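DNA polymerase II large subunit (Pyrococcus horikoshii, PDB 7OEC) probably splices out its own intein, joining the flanking parts of the large subunit of an archaeal DNA polymerase with exonuclease activity. Local coordinates at residues A[93-98]-A[108-113]; A[86-91]-A[163-168]; A[49-54]-A[64-69]; A[10-15]-A[158-163]. The protein carries 2 engineered substitutions. All coordinates share one frame; numbering follows the deposited sequence. Where two conformers were deposited one is given.

How the contacts relate
The four contacts lie within one intein splicing domain. Contacts 2 and 4 cross along the chain and share Glu163 and a water. Their centres are about 10 Å apart, and Asn162 ND2 is 2.9 Å from Ser89 O. Contacts 3 and 4 are about 10 Å apart between centres; strands 10-15 and 50-56 are neighbours in one sheet. Contact 1 meets contact 2 at His168, next to the C-terminal end. In related inteins the block B histidine and the C-terminal end lie at the splicing centre, which His96 and His168 probably mark here. Contacts 1 and 3 lie about 23 Å apart, centre to centre. A zinc ion lies about 8 Å from the Thr65 side chain.

Contact 1: residues A[93-98]-A[108-113]; sequences TVDHPV and EKRAFE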
# COMPACT_ATOMS: atom_id res chain seq x y z
N THR A 93 -5.88 7.16 2.51
CA THR A 93 -6.31 8.51 2.82
C THR A 93 -6.55 9.33 1.53
O THR A 93 -6.10 8.98 0.43
CB THR A 93 -5.33 9.21 3.74
OG1 THR A 93 -4.06 9.19 3.11
CG2 THR A 93 -5.21 8.56 5.09
N VAL A 94 -7.28 10.44 1.68
CA VAL A 94 -7.86 11.12 0.51
C VAL A 94 -6.80 11.59 -0.47
O VAL A 94 -7.09 11.67 -1.66
CB VAL A 94 -8.77 12.29 0.93
CG1 VAL A 94 -9.84 11.76 1.69
CG2 VAL A 94 -8.02 13.33 1.69
N ASP A 95 -5.63 12.03 0.01
CA ASP A 95 -4.58 12.58 -0.86
C ASP A 95 -3.46 11.59 -1.14
O ASP A 95 -2.42 11.97 -1.69
CB ASP A 95 -3.96 13.84 -0.25
CG ASP A 95 -4.93 15.00 -0.21
OD1 ASP A 95 -5.82 15.06 -1.08
OD2 ASP A 95 -4.87 15.83 0.72
N HIS A 96 -3.64 10.34 -0.75
CA HIS A 96 -2.60 9.35 -0.89
C HIS A 96 -2.32 9.13 -2.37
O HIS A 96 -3.27 8.96 -3.15
CB HIS A 96 -3.10 8.02 -0.33
CG HIS A 96 -2.02 7.03 -0.02
ND1 HIS A 96 -1.34 6.31 -0.99
CD2 HIS A 96 -1.50 6.64 1.17
CE1 HIS A 96 -0.46 5.52 -0.40
NE2 HIS A 96 -0.54 5.70 0.90
N PRO A 97 -1.07 9.03 -2.78
CA PRO A 97 -0.81 8.64 -4.17
C PRO A 97 -1.31 7.23 -4.48
O PRO A 97 -1.13 6.30 -3.69
CB PRO A 97 0.71 8.69 -4.28
CG PRO A 97 1.19 8.80 -2.91
CD PRO A 97 0.16 9.32 -2.03
N VAL A 98 -1.89 7.09 -5.66
CA VAL A 98 -2.41 5.82 -6.17
C VAL A 98 -1.86 5.69 -7.58
O VAL A 98 -1.85 6.66 -8.34
CB VAL A 98 -3.96 5.85 -6.17
CG1 VAL A 98 -4.55 4.58 -6.86
CG2 VAL A 98 -4.49 5.90 -4.73
N GLU A 108 0.73 8.39 -11.43
CA GLU A 108 0.56 8.59 -9.99
C GLU A 108 -0.41 9.74 -9.78
O GLU A 108 -0.11 10.89 -10.11
CB GLU A 108 1.92 8.87 -9.35
CG GLU A 108 1.86 9.03 -7.84
CD GLU A 108 3.23 9.33 -7.19
OE1 GLU A 108 4.28 9.00 -7.77
OE2 GLU A 108 3.25 9.95 -6.10
N LYS A 109 -1.59 9.42 -9.25
CA LYS A 109 -2.67 10.35 -9.00
C LYS A 109 -2.96 10.41 -7.51
O LYS A 109 -2.86 9.39 -6.83
CB LYS A 109 -4.00 9.81 -9.58
CG LYS A 109 -4.06 9.72 -11.07
CD LYS A 109 -5.45 9.36 -11.60
CE LYS A 109 -5.44 9.35 -13.13
NZ LYS A 109 -6.81 9.30 -13.65
N ARG A 110 -3.40 11.55 -7.00
CA ARG A 110 -3.94 11.54 -5.64
C ARG A 110 -5.22 10.72 -5.64
O ARG A 110 -5.95 10.69 -6.63
CB ARG A 110 -4.21 12.96 -5.15
CG ARG A 110 -2.92 13.74 -4.94
CD ARG A 110 -3.16 15.22 -4.70
NE ARG A 110 -3.64 15.89 -5.90
CZ ARG A 110 -3.86 17.20 -6.01
NH1 ARG A 110 -3.63 18.02 -4.98
NH2 ARG A 110 -4.30 17.71 -7.16
N ALA A 111 -5.51 10.08 -4.51
CA ALA A 111 -6.63 9.15 -4.46
C ALA A 111 -7.92 9.82 -4.90
O ALA A 111 -8.72 9.20 -5.61
CB ALA A 111 -6.76 8.58 -3.06
N PHE A 112 -8.14 11.08 -4.52
CA PHE A 112 -9.41 11.74 -4.85
C PHE A 112 -9.55 12.06 -6.34
O PHE A 112 -10.66 12.39 -6.78
CB PHE A 112 -9.66 13.01 -4.02
CG PHE A 112 -8.78 14.18 -4.40
CD1 PHE A 112 -9.14 15.06 -5.41
CD2 PHE A 112 -7.60 14.40 -3.74
CE1 PHE A 112 -8.31 16.13 -5.76
CE2 PHE A 112 -6.76 15.43 -4.09
CZ PHE A 112 -7.12 16.30 -5.11
N GLU A 113 -8.48 11.94 -7.10
CA GLU A 113 -8.51 12.16 -8.54
C GLU A 113 -8.72 10.88 -9.34
O GLU A 113 -8.91 10.96 -10.57
CB GLU A 113 -7.18 12.74 -9.00
CG GLU A 113 -6.80 14.08 -8.44
CD GLU A 113 -5.28 14.48 -8.76
OE1 GLU A 113 -4.29 13.65 -8.84
OE2 GLU A 113 -5.08 15.71 -8.92
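Val98 and Ala111 meet where a beta hairpin ends in a short 3-10 segment. Val98 CG2 lies 3.9 Å from Ala111 CB. The valine has CG1 anti to its backbone N (chi1 174°), and this turns CG2 to the Ala111 side. The Val98 backbone pairs with Lys109 as an antiparallel hydrogen-bonded pair. Val98 N binds Lys109 O at 2.8 Å, and the return bond from Lys109 N to Val98 O is nearly straight (172°). Ala111 points its CB toward 93-98, and this methyl comes 3.4 Å from Val94 O. Ala111 N reaches His96 O at 2.8 Å, but the bond is bent and weak. Phe112 N makes a second weak bond, to Val94 O. Both bonds end on the type I turn Thr93 to His96, whose sequence fits the TxxH motif of intein block B. Asp95 lies at the outer side. Its OD1 comes to the edge of the Phe112 ring, 3.2 Å from CE2, with carboxylate and ring planes 71° apart. The same ring puts CZ over the centre of one face of the Arg110 guanidinium, which forms a salt bridge with Glu113. Pro97 and Glu108 lie side by side and both touch His168 of strand 165-168. Val98 rests on Phe90 of strand 89-93. Ala111 packs on Thr92 of that strand and on Ile80 and Phe82 of strand 79-84.

Contact 2: residues A[86-91]-A[163-168]; sequences LGSSFE and ENIVTH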
# COMPACT_ATOMS: atom_id res chain seq x y z
N LEU A 86 -13.56 -7.77 -10.35
CA LEU A 86 -13.25 -9.08 -9.77
C LEU A 86 -13.32 -9.08 -8.24
O LEU A 86 -13.15 -10.15 -7.64
CB LEU A 86 -11.95 -9.74 -10.26
CG LEU A 86 -11.80 -9.75 -11.78
CD1 LEU A 86 -10.54 -10.46 -12.09
CD2 LEU A 86 -12.92 -10.40 -12.48
N GLY A 87 -13.66 -7.97 -7.60
CA GLY A 87 -14.10 -7.98 -6.22
C GLY A 87 -13.07 -7.58 -5.19
O GLY A 87 -13.41 -7.54 -3.99
N SER A 88 -11.83 -7.31 -5.61
CA SER A 88 -10.80 -6.83 -4.70
C SER A 88 -11.05 -5.35 -4.36
O SER A 88 -11.89 -4.67 -4.97
CB SER A 88 -9.41 -7.09 -5.29
OG SER A 88 -9.28 -6.37 -6.48
N SER A 89 -10.36 -4.88 -3.32
CA SER A 89 -10.56 -3.50 -2.88
C SER A 89 -9.35 -3.04 -2.08
O SER A 89 -8.59 -3.85 -1.53
CB SER A 89 -11.84 -3.32 -2.04
OG SER A 89 -11.79 -4.10 -0.86
N PHE A 90 -9.26 -1.72 -1.96
CA PHE A 90 -8.30 -1.14 -1.02
C PHE A 90 -8.75 0.25 -0.63
O PHE A 90 -9.58 0.87 -1.30
CB PHE A 90 -6.87 -1.10 -1.55
CG PHE A 90 -6.62 -0.14 -2.70
CD1 PHE A 90 -7.05 -0.45 -3.97
CD2 PHE A 90 -5.84 1.00 -2.50
CE1 PHE A 90 -6.76 0.35 -5.04
CE2 PHE A 90 -5.53 1.82 -3.59
CZ PHE A 90 -5.98 1.48 -4.87
N GLU A 91 -8.16 0.76 0.46
CA GLU A 91 -8.53 2.06 1.02
C GLU A 91 -7.27 2.85 1.30
O GLU A 91 -6.28 2.28 1.75
CB GLU A 91 -9.28 1.90 2.35
CG GLU A 91 -10.60 1.20 2.18
CD GLU A 91 -11.33 0.92 3.47
OE1 GLU A 91 -10.83 1.22 4.57
OE2 GLU A 91 -12.45 0.39 3.37
N GLU A 163 -5.46 -7.82 -2.08
CA GLU A 163 -5.45 -8.89 -3.08
C GLU A 163 -4.49 -8.52 -4.21
O GLU A 163 -4.87 -8.32 -5.36
CB GLU A 163 -6.86 -9.13 -3.61
CG GLU A 163 -7.85 -9.44 -2.48
CD GLU A 163 -8.69 -8.23 -2.00
OE1 GLU A 163 -8.28 -7.07 -2.24
OE2 GLU A 163 -9.79 -8.46 -1.40
N ASN A 164 -3.21 -8.45 -3.83
CA ASN A 164 -2.11 -8.38 -4.80
C ASN A 164 -2.13 -7.10 -5.65
O ASN A 164 -1.66 -7.09 -6.79
CB ASN A 164 -2.06 -9.65 -5.67
CG ASN A 164 -1.82 -10.92 -4.89
OD1 ASN A 164 -1.87 -10.99 -3.68
ND2 ASN A 164 -1.56 -11.95 -5.62
N ILE A 165 -2.55 -5.98 -5.04
CA ILE A 165 -2.74 -4.71 -5.73
C ILE A 165 -1.46 -3.89 -5.68
O ILE A 165 -0.94 -3.62 -4.60
CB ILE A 165 -3.90 -3.94 -5.09
CG1 ILE A 165 -5.22 -4.66 -5.35
CG2 ILE A 165 -3.93 -2.53 -5.61
CD1 ILE A 165 -6.29 -4.33 -4.32
N VAL A 166 -0.97 -3.44 -6.83
CA VAL A 166 0.21 -2.59 -6.86
C VAL A 166 -0.20 -1.16 -6.57
O VAL A 166 -1.09 -0.61 -7.24
CB VAL A 166 0.90 -2.67 -8.23
CG1 VAL A 166 2.11 -1.68 -8.30
CG2 VAL A 166 1.37 -4.06 -8.50
N THR A 167 0.45 -0.53 -5.60
CA THR A 167 0.15 0.87 -5.33
C THR A 167 1.39 1.57 -4.79
O THR A 167 2.46 0.98 -4.65
CB THR A 167 -1.11 1.05 -4.46
OG1 THR A 167 -1.57 2.42 -4.54
CG2 THR A 167 -0.79 0.75 -3.08
N HIS A 168 1.25 2.86 -4.56
CA HIS A 168 2.32 3.65 -4.01
C HIS A 168 2.32 3.49 -2.51
O HIS A 168 1.25 3.38 -1.90
CB HIS A 168 2.11 5.12 -4.37
CG HIS A 168 3.35 5.96 -4.23
ND1 HIS A 168 3.79 6.43 -3.01
CD2 HIS A 168 4.26 6.39 -5.14
CE1 HIS A 168 4.90 7.12 -3.17
NE2 HIS A 168 5.19 7.14 -4.46
O HOH W 1 -12.60 -6.73 -1.45
O HOH W 2 -9.49 -5.92 0.55
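Phe90 and Ile165 form the buried, closely packed part of this contact. Ile165 lays CG2 over one face of the phenyl ring, and its CD1 is 4.0 Å from Phe90 CD1. That same Ile165 CD1 also touches Ser89 O at 3.6 Å. Thr167 OG1 approaches the ring obliquely at Phe90 CE2. The axes of 89-91 and 165-168 come no closer than 9.3 Å, and side chains bridge the gap. The other end is polar and partly exposed. The Glu163 chain bends at chi2 (98°) and brings its carboxylate to the backbone of Ser88 and Ser89. OE1 takes the N-H of Ser89 at 3.2 Å, from above the carboxylate plane. A water fills in beside it, donating to Gly87 O and Glu163 OE2 and accepting from Ser89 OG. Replacing Glu163 by an alanine would probably leave Ser89 N without this acceptor and the water less firmly held. Phe90 also meets Phe82 of strand 79-84, and Ile165 packs on Ile120 and Ile122 of strand 119-123. Glu163 stands in the tight turn of the hairpin 158-161/165-168, where Asn164 and Ile165 both face Ile161 as a G1 beta bulge.

Contact 3: residues A[49-54]-A[64-69]; sequences DIKVYS and LTDIEE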
# COMPACT_ATOMS: atom_id res chain seq x y z
N ASP A 49 13.69 -10.60 10.48
CA ASP A 49 14.37 -10.24 9.23
C ASP A 49 13.30 -10.08 8.16
O ASP A 49 12.64 -11.05 7.78
CB ASP A 49 15.39 -11.30 8.83
CG ASP A 49 16.67 -11.30 9.75
OD1 ASP A 49 17.11 -10.20 10.20
OD2 ASP A 49 17.25 -12.39 10.01
N ILE A 50 13.06 -8.85 7.72
CA ILE A 50 11.88 -8.54 6.93
C ILE A 50 12.28 -7.66 5.75
O ILE A 50 13.16 -6.80 5.87
CB ILE A 50 10.75 -7.91 7.80
CG1 ILE A 50 9.46 -7.77 6.95
CG2 ILE A 50 11.21 -6.58 8.50
CD1 ILE A 50 8.22 -7.51 7.72
N LYS A 51 11.67 -7.95 4.61
CA LYS A 51 11.75 -7.11 3.43
C LYS A 51 10.34 -6.94 2.89
O LYS A 51 9.44 -7.73 3.16
CB LYS A 51 12.69 -7.74 2.39
CG LYS A 51 14.17 -7.69 2.76
CD LYS A 51 14.94 -8.37 1.68
CE LYS A 51 16.40 -8.53 2.04
NZ LYS A 51 16.95 -7.31 2.70
N VAL A 52 10.12 -5.87 2.14
CA VAL A 52 8.82 -5.62 1.54
C VAL A 52 8.91 -5.89 0.05
O VAL A 52 9.94 -5.62 -0.58
CB VAL A 52 8.34 -4.20 1.89
CG1 VAL A 52 9.19 -3.11 1.26
CG2 VAL A 52 6.90 -4.03 1.47
N TYR A 53 7.86 -6.47 -0.51
CA TYR A 53 7.81 -6.60 -1.95
C TYR A 53 7.33 -5.31 -2.60
O TYR A 53 6.34 -4.70 -2.20
CB TYR A 53 6.88 -7.73 -2.33
CG TYR A 53 7.44 -9.13 -2.13
CD1 TYR A 53 8.10 -9.76 -3.15
CD2 TYR A 53 7.25 -9.82 -0.96
CE1 TYR A 53 8.56 -11.02 -3.01
CE2 TYR A 53 7.71 -11.10 -0.81
CZ TYR A 53 8.37 -11.70 -1.84
OH TYR A 53 8.86 -12.98 -1.79
N SER A 54 8.06 -4.89 -3.59
CA SER A 54 7.75 -3.66 -4.31
C SER A 54 7.64 -3.98 -5.79
O SER A 54 7.97 -5.07 -6.24
CB SER A 54 8.83 -2.57 -4.13
OG SER A 54 8.92 -2.13 -2.81
N LEU A 64 12.35 -7.13 -4.11
CA LEU A 64 12.35 -6.99 -2.67
C LEU A 64 13.17 -5.77 -2.25
O LEU A 64 14.18 -5.44 -2.87
CB LEU A 64 12.92 -8.25 -2.04
CG LEU A 64 12.04 -9.48 -2.04
CD1 LEU A 64 12.82 -10.64 -1.59
CD2 LEU A 64 10.87 -9.27 -1.09
N THR A 65 12.74 -5.09 -1.18
CA THR A 65 13.48 -3.94 -0.69
C THR A 65 13.35 -3.82 0.82
O THR A 65 12.46 -4.39 1.44
CB THR A 65 13.05 -2.66 -1.42
OG1 THR A 65 14.03 -1.64 -1.16
CG2 THR A 65 11.72 -2.19 -0.98
N ASP A 66 14.22 -3.02 1.41
CA ASP A 66 14.21 -2.83 2.85
C ASP A 66 13.09 -1.89 3.29
O ASP A 66 12.67 -1.00 2.55
CB ASP A 66 15.56 -2.28 3.30
CG ASP A 66 16.65 -3.35 3.32
OD1 ASP A 66 16.29 -4.54 3.55
OD2 ASP A 66 17.84 -3.03 3.12
N ILE A 67 12.60 -2.10 4.49
CA ILE A 67 11.66 -1.20 5.13
C ILE A 67 12.48 -0.29 6.04
O ILE A 67 13.14 -0.76 6.98
CB ILE A 67 10.63 -2.00 5.94
CG1 ILE A 67 9.81 -2.95 5.05
CG2 ILE A 67 9.76 -1.00 6.68
CD1 ILE A 67 9.13 -4.04 5.81
N GLU A 68 12.47 1.02 5.75
CA GLU A 68 13.24 1.98 6.52
C GLU A 68 12.55 2.36 7.83
O GLU A 68 13.22 2.53 8.85
CB GLU A 68 13.48 3.22 5.66
CG GLU A 68 14.51 4.17 6.19
CD GLU A 68 15.26 4.87 5.07
OE1 GLU A 68 14.87 4.66 3.90
OE2 GLU A 68 16.24 5.61 5.37
N GLU A 69 11.21 2.47 7.81
CA GLU A 69 10.47 2.78 9.03
C GLU A 69 9.00 2.45 8.81
O GLU A 69 8.55 2.33 7.67
CB GLU A 69 10.63 4.24 9.44
CG GLU A 69 10.05 5.19 8.47
CD GLU A 69 10.41 6.65 8.81
OE1 GLU A 69 11.59 6.97 9.03
OE2 GLU A 69 9.50 7.48 8.85
O HOH W 3 13.87 -4.22 5.92
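Lys51 and Asp66 form a salt bridge across the beta hairpin of strands 50-56 and 61-74. Lys51 NZ is 3.0 Å from Asp66 OD1 and meets it on the syn side, 23° out of the carboxylate plane. The two side chains run alongside each other and point the same way. A bend at the end of the lysine chain (chi4 -41°) turns the ammonium to the acid. Next to them Val52 and Thr65 make an antiparallel hydrogen-bonded pair. Val52 N binds Thr65 O at 2.9 Å, and Thr65 N binds Val52 O in return. Beyond this pair the second strand swings away, and 67-69 runs at 108° to strand 50-54. A water spans the opening. It donates to Ile50 O and accepts from Ile67 N, with a weak further bond to Asp66 OD1. Apolar groups pack outward from there. Val52 CG1 touches Thr65 CG2 at 3.5 Å. Ile67 lies with CG1 3.7 Å from Val52 CB, and its CD1 reaches Ile50 CG1. Ile50 and Ile67 both lean on Leu27 of helix 24-29. Thr65 OG1 bonds to Lys154 O. The hairpin belongs to the large antiparallel sheet of the splicing domain, with strand 10-15 beside strand 50-56. The face bearing Tyr53 and Leu64 holds a CH-pi contact: Leu64 CD2 sits 3.3 Å from the Tyr53 ring centroid, almost exactly on the ring normal.

Contact 4: residues A[10-15]-A[158-163]; sequences RILVQI and TVIINE
Strand 10-15 of the large antiparallel sheet of the intein (Hint) fold is bridged by strand 158-161 of the C-terminal hairpin. Their axes cross at 112°, 4.9 Å apart at their closest, and Ile11 with Ile161 is the single bridge. Asn162 grips Arg10 twice. Its OD1 accepts Arg10 N at 2.8 Å, nearly along the C=O axis, and its backbone N binds Arg10 O. The arginine chain folds back at chi2 (78°) and chi3, which lays the guanidinium over the amide. The planes are stacked, 12° apart, and Asn162 OD1 sits 3.1 Å from Arg10 CZ. Asp8 O holds Arg10 NH1, and a water takes NH2. Asn162 ND2 bonds to Ser89 O. If Asn162 were an alanine, Arg10 N would probably lose its acceptor and Ser89 O its amide donor. Further in, Leu12 N binds Ile160 O at 3.0 Å, and a water links Ile160 N to Leu12 O. Ile11 CD1 packs on Val159 CG1 at 3.7 Å. Strand 10-15 lies between strands 18-23 and 50-56, with Ile11 touching Val22 and Val52. Strand 158-161 pairs with 165-168, and Ile161 and Asn162 rest on Phe90 of strand 89-93.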
# COMPACT_ATOMS: atom_id res chain seq x y z
N ARG A 10 -3.59 -5.20 4.14
CA ARG A 10 -2.59 -6.24 4.12
C ARG A 10 -1.47 -5.84 3.17
O ARG A 10 -1.71 -5.19 2.15
CB ARG A 10 -3.18 -7.58 3.70
CG ARG A 10 -4.00 -8.27 4.79
CD ARG A 10 -5.37 -7.66 4.93
NE ARG A 10 -6.20 -7.81 3.73
CZ ARG A 10 -7.16 -6.94 3.36
NH1 ARG A 10 -7.41 -5.83 4.10
NH2 ARG A 10 -7.83 -7.17 2.23
N ILE A 11 -0.25 -6.23 3.52
CA ILE A 11 0.90 -5.95 2.69
C ILE A 11 1.77 -7.19 2.51
O ILE A 11 1.95 -7.99 3.45
CB ILE A 11 1.70 -4.77 3.28
CG1 ILE A 11 2.79 -4.34 2.31
CG2 ILE A 11 2.16 -5.12 4.62
CD1 ILE A 11 3.35 -2.97 2.65
N LEU A 12 2.28 -7.37 1.29
CA LEU A 12 3.12 -8.52 0.95
C LEU A 12 4.56 -8.26 1.35
O LEU A 12 5.19 -7.28 0.90
CB LEU A 12 3.04 -8.78 -0.54
CG LEU A 12 3.71 -10.04 -1.07
CD1 LEU A 12 3.11 -11.30 -0.45
CD2 LEU A 12 3.67 -10.08 -2.59
N VAL A 13 5.08 -9.12 2.22
CA VAL A 13 6.41 -9.02 2.78
C VAL A 13 7.08 -10.38 2.69
O VAL A 13 6.47 -11.41 2.38
CB VAL A 13 6.39 -8.53 4.25
CG1 VAL A 13 5.86 -7.08 4.30
CG2 VAL A 13 5.60 -9.44 5.17
N GLN A 14 8.38 -10.37 2.93
CA GLN A 14 9.18 -11.57 3.05
C GLN A 14 9.73 -11.56 4.47
O GLN A 14 10.48 -10.64 4.83
CB GLN A 14 10.34 -11.54 2.07
CG GLN A 14 10.98 -12.90 2.05
CD GLN A 14 12.23 -12.92 1.29
OE1 GLN A 14 12.30 -13.57 0.26
NE2 GLN A 14 13.25 -12.21 1.79
N ILE A 15 9.34 -12.54 5.28
CA ILE A 15 9.78 -12.60 6.67
C ILE A 15 10.64 -13.85 6.81
O ILE A 15 10.18 -14.96 6.54
CB ILE A 15 8.62 -12.62 7.68
CG1 ILE A 15 7.79 -11.33 7.58
CG2 ILE A 15 9.21 -12.78 9.08
CD1 ILE A 15 6.62 -11.27 8.45
N THR A 158 6.87 1.63 -3.78
CA THR A 158 5.64 0.95 -4.13
C THR A 158 5.52 -0.29 -3.27
O THR A 158 6.51 -0.79 -2.71
CB THR A 158 5.64 0.57 -5.59
OG1 THR A 158 6.78 -0.22 -5.83
CG2 THR A 158 5.75 1.78 -6.47
N VAL A 159 4.28 -0.76 -3.12
CA VAL A 159 3.94 -1.88 -2.27
C VAL A 159 2.84 -2.66 -2.97
O VAL A 159 2.21 -2.19 -3.92
CB VAL A 159 3.49 -1.42 -0.86
CG1 VAL A 159 4.62 -0.75 -0.09
CG2 VAL A 159 2.33 -0.45 -0.94
N ILE A 160 2.63 -3.88 -2.48
CA ILE A 160 1.64 -4.80 -3.02
C ILE A 160 0.67 -5.13 -1.89
O ILE A 160 1.06 -5.75 -0.90
CB ILE A 160 2.31 -6.04 -3.63
CG1 ILE A 160 3.26 -5.56 -4.75
CG2 ILE A 160 1.25 -6.98 -4.15
CD1 ILE A 160 4.07 -6.60 -5.35
N ILE A 161 -0.57 -4.67 -2.01
CA ILE A 161 -1.47 -4.66 -0.87
C ILE A 161 -2.74 -5.47 -1.13
O ILE A 161 -3.15 -5.70 -2.26
CB ILE A 161 -1.83 -3.25 -0.41
CG1 ILE A 161 -2.59 -2.48 -1.47
CG2 ILE A 161 -0.56 -2.53 0.12
CD1 ILE A 161 -3.22 -1.20 -0.93
N ASN A 162 -3.36 -5.90 -0.05
CA ASN A 162 -4.63 -6.60 -0.10
C ASN A 162 -4.53 -7.72 -1.14
O ASN A 162 -3.60 -8.54 -1.03
CB ASN A 162 -5.77 -5.63 -0.29
CG ASN A 162 -5.92 -4.71 0.89
OD1 ASN A 162 -5.31 -4.93 1.93
ND2 ASN A 162 -6.72 -3.67 0.74
N GLU A 163 -5.46 -7.82 -2.08
CA GLU A 163 -5.45 -8.89 -3.08
C GLU A 163 -4.49 -8.52 -4.21
O GLU A 163 -4.87 -8.32 -5.36
CB GLU A 163 -6.86 -9.13 -3.61
CG GLU A 163 -7.85 -9.44 -2.48
CD GLU A 163 -8.69 -8.23 -2.00
OE1 GLU A 163 -8.28 -7.07 -2.24
OE2 GLU A 163 -9.79 -8.46 -1.40
O HOH W 2 -9.49 -5.92 0.55
O HOH W 4 4.35 -5.00 -0.54